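Local atomic coordinates of sortase (PDB entry 5GO5), a protein that probably acts as a housekeeping cysteine transpeptidase of the sortase family that works without calcium and joins surface proteins to the cell wall. Residues L122-T126 with T127-Y131. Sequence-based numbering, arbitrary orientation.
Sequences LTDGT and TWFTY
Thr123 lies beneath the indole of Trp128 at the closed end of a beta hairpin in the sortase beta barrel, where strand 119-123 turns back into strand 127-140. The two form a non-hydrogen-bonded antiparallel pair, and Thr123 CB sits 3.7 Å from the centroid of the Trp128 six-membered ring, a CH-pi contact over its face; CG2 of Thr123 reaches CZ3 and CH2 of Trp128. With an alanine in place of Trp128, Thr123 would probably lose its aromatic cover, and a gap would be likely to open beside Val121, Pro196 and Leu199, which the indole also touches. Beta-branched threonine suits the site doubly, because OG1, anti to the backbone N (chi1 173°), swings to the turn and accepts the N-H of Gly125 in an ST turn. On the opposite face of the sheet, the Phe129 ring meets Asp124 OD2 at its edge, the carboxylate standing almost perpendicular to it. Phe129 and Leu122 are the hydrogen-bonded pair, with Phe129 N held 2.8 Å from Leu122 O. Asp124 organises the turn: its OD1 grips two amides, Thr127 N at 2.8 Å and, as an Asx turn, Thr126 N at 2.9 Å, the latter well out of the carboxylate plane. Between Asp124 and Thr126, Gly125 suits its place because at its positive phi a CB would be jammed against the carbonyl oxygen of Asp124. Farther out, Leu122 CD1 packs 4.2 Å from Tyr131 CD1, an apolar contact, and the Tyr131 hydroxyl is hydrogen-bonded to Gly90 N. The second carboxylate oxygen, Asp124 OD2, accepts a hydrogen bond from a water 2.6 Å away, which also bonds to Thr127 OG1.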
ATOM      1  N   LEU A 122       3.393   4.561   6.376  1.00 11.04           N
ATOM      2  CA  LEU A 122       3.945   5.520   5.448  1.00 11.93           C
ATOM      3  C   LEU A 122       4.249   6.837   6.085  1.00 12.95           C
ATOM      4  O   LEU A 122       3.562   7.275   7.024  1.00 12.46           O
ATOM      5  CB  LEU A 122       3.017   5.793   4.273  1.00 12.16           C
ATOM      6  CG  LEU A 122       2.769   4.582   3.375  1.00 11.93           C
ATOM      7  CD1 LEU A 122       1.509   3.823   3.742  1.00 12.77           C
ATOM      8  CD2 LEU A 122       2.765   4.940   1.891  1.00 12.22           C
ATOM      9  N   THR A 123       5.271   7.492   5.549  1.00 12.11           N
ATOM     10  CA  THR A 123       5.542   8.870   5.871  1.00 12.90           C
ATOM     11  C   THR A 123       5.504   9.715   4.602  1.00 12.66           C
ATOM     12  O   THR A 123       6.002   9.280   3.546  1.00 13.23           O
ATOM     13  CB  THR A 123       6.878   9.094   6.632  1.00 13.46           C
ATOM     14  OG1 THR A 123       7.109  10.501   6.751  1.00 15.63           O
ATOM     15  CG2 THR A 123       8.057   8.417   5.951  1.00 13.57           C
ATOM     16  N   ASP A 124       4.909  10.885   4.716  1.00 13.11           N
ATOM     17  CA  ASP A 124       4.970  11.921   3.646  1.00 15.03           C
ATOM     18  C   ASP A 124       5.981  13.017   3.971  1.00 17.00           C
ATOM     19  O   ASP A 124       6.002  14.048   3.291  1.00 17.42           O
ATOM     20  CB  ASP A 124       3.606  12.528   3.350  1.00 16.48           C
ATOM     21  CG  ASP A 124       2.997  13.249   4.532  1.00 16.80           C
ATOM     22  OD1 ASP A 124       3.657  13.354   5.563  1.00 16.71           O
ATOM     23  OD2 ASP A 124       1.795  13.620   4.460  1.00 20.70           O
ATOM     24  N   GLY A 125       6.756  12.828   5.024  1.00 16.27           N
ATOM     25  CA  GLY A 125       7.694  13.840   5.465  1.00 17.89           C
ATOM     26  C   GLY A 125       7.183  14.719   6.585  1.00 19.14           C
ATOM     27  O   GLY A 125       7.986  15.393   7.276  1.00 20.54           O
ATOM     28  N   THR A 126       5.874  14.737   6.752  1.00 17.76           N
ATOM     29  CA  THR A 126       5.198  15.522   7.821  1.00 18.17           C
ATOM     30  C   THR A 126       4.538  14.613   8.847  1.00 17.48           C
ATOM     31  O   THR A 126       4.613  14.871  10.073  1.00 16.19           O
ATOM     32  CB  THR A 126       4.178  16.446   7.206  1.00 20.48           C
ATOM     33  OG1 THR A 126       4.882  17.414   6.430  1.00 23.09           O
ATOM     34  CG2 THR A 126       3.343  17.183   8.244  1.00 20.83           C
ATOM     35  N   THR A 127       3.854  13.597   8.339  1.00 16.22           N
ATOM     36  CA  THR A 127       3.038  12.690   9.152  1.00 14.61           C
ATOM     37  C   THR A 127       3.367  11.230   8.897  1.00 14.04           C
ATOM     38  O   THR A 127       3.628  10.835   7.755  1.00 14.20           O
ATOM     39  CB  THR A 127       1.546  12.931   8.831  1.00 15.48           C
ATOM     40  OG1 THR A 127       1.217  14.329   9.017  1.00 16.63           O
ATOM     41  CG2 THR A 127       0.595  12.081   9.632  1.00 15.76           C
ATOM     42  N   TRP A 128       3.329  10.439   9.964  1.00 12.78           N
ATOM     43  CA  TRP A 128       3.383   9.022   9.902  1.00 12.78           C
ATOM     44  C   TRP A 128       1.970   8.477   9.938  1.00 13.48           C
ATOM     45  O   TRP A 128       1.237   8.761  10.864  1.00 13.98           O
ATOM     46  CB  TRP A 128       4.067   8.442  11.124  1.00 13.17           C
ATOM     47  CG  TRP A 128       5.579   8.621  11.135  1.00 13.40           C
ATOM     48  CD1 TRP A 128       6.290   9.478  11.903  1.00 14.86           C
ATOM     49  CD2 TRP A 128       6.518   7.881  10.362  1.00 14.29           C
ATOM     50  NE1 TRP A 128       7.652   9.325  11.659  1.00 15.15           N
ATOM     51  CE2 TRP A 128       7.811   8.338  10.719  1.00 14.59           C
ATOM     52  CE3 TRP A 128       6.395   6.864   9.421  1.00 13.75           C
ATOM     53  CZ2 TRP A 128       8.958   7.822  10.147  1.00 14.71           C
ATOM     54  CZ3 TRP A 128       7.537   6.333   8.879  1.00 14.36           C
ATOM     55  CH2 TRP A 128       8.790   6.822   9.232  1.00 14.05           C
ATOM     56  N   PHE A 129       1.639   7.645   8.960  1.00 11.52           N
ATOM     57  CA  PHE A 129       0.327   7.013   8.843  1.00 12.25           C
ATOM     58  C   PHE A 129       0.511   5.542   9.093  1.00 11.86           C
ATOM     59  O   PHE A 129       1.283   4.887   8.371  1.00 12.69           O
ATOM     60  CB  PHE A 129      -0.215   7.221   7.410  1.00 11.13           C
ATOM     61  CG  PHE A 129      -0.410   8.656   7.021  1.00 11.66           C
ATOM     62  CD1 PHE A 129       0.653   9.414   6.523  1.00 12.47           C
ATOM     63  CD2 PHE A 129      -1.656   9.274   7.191  1.00 12.76           C
ATOM     64  CE1 PHE A 129       0.469  10.754   6.163  1.00 13.41           C
ATOM     65  CE2 PHE A 129      -1.847  10.613   6.812  1.00 13.63           C
ATOM     66  CZ  PHE A 129      -0.782  11.340   6.308  1.00 13.49           C
ATOM     67  N   THR A 130      -0.231   4.977  10.051  1.00 11.47           N
ATOM     68  CA  THR A 130      -0.206   3.555  10.287  1.00 11.28           C
ATOM     69  C   THR A 130      -1.513   2.948   9.853  1.00 11.76           C
ATOM     70  O   THR A 130      -2.543   3.240  10.467  1.00 11.67           O
ATOM     71  CB  THR A 130       0.017   3.212  11.776  1.00 12.54           C
ATOM     72  OG1 THR A 130       1.278   3.755  12.184  1.00 13.04           O
ATOM     73  CG2 THR A 130       0.049   1.744  11.998  1.00 13.51           C
ATOM     74  N   TYR A 131      -1.450   2.099   8.821  1.00 10.78           N
ATOM     75  CA  TYR A 131      -2.571   1.305   8.392  1.00 11.39           C
ATOM     76  C   TYR A 131      -2.464  -0.110   8.939  1.00 11.63           C
ATOM     77  O   TYR A 131      -1.353  -0.617   9.151  1.00 11.67           O
ATOM     78  CB  TYR A 131      -2.644   1.264   6.872  1.00 10.68           C
ATOM     79  CG  TYR A 131      -3.021   2.544   6.185  1.00  9.86           C
ATOM     80  CD1 TYR A 131      -2.074   3.525   5.886  1.00 10.67           C
ATOM     81  CD2 TYR A 131      -4.359   2.804   5.799  1.00 10.92           C
ATOM     82  CE1 TYR A 131      -2.421   4.700   5.205  1.00 11.52           C
ATOM     83  CE2 TYR A 131      -4.699   3.969   5.116  1.00 10.64           C
ATOM     84  CZ  TYR A 131      -3.741   4.918   4.827  1.00 10.42           C
ATOM     85  OH  TYR A 131      -4.154   6.044   4.127  1.00 11.33           O
TER
HETATM   86  O   HOH W   1       0.611  15.081   6.326  1.00 24.23           O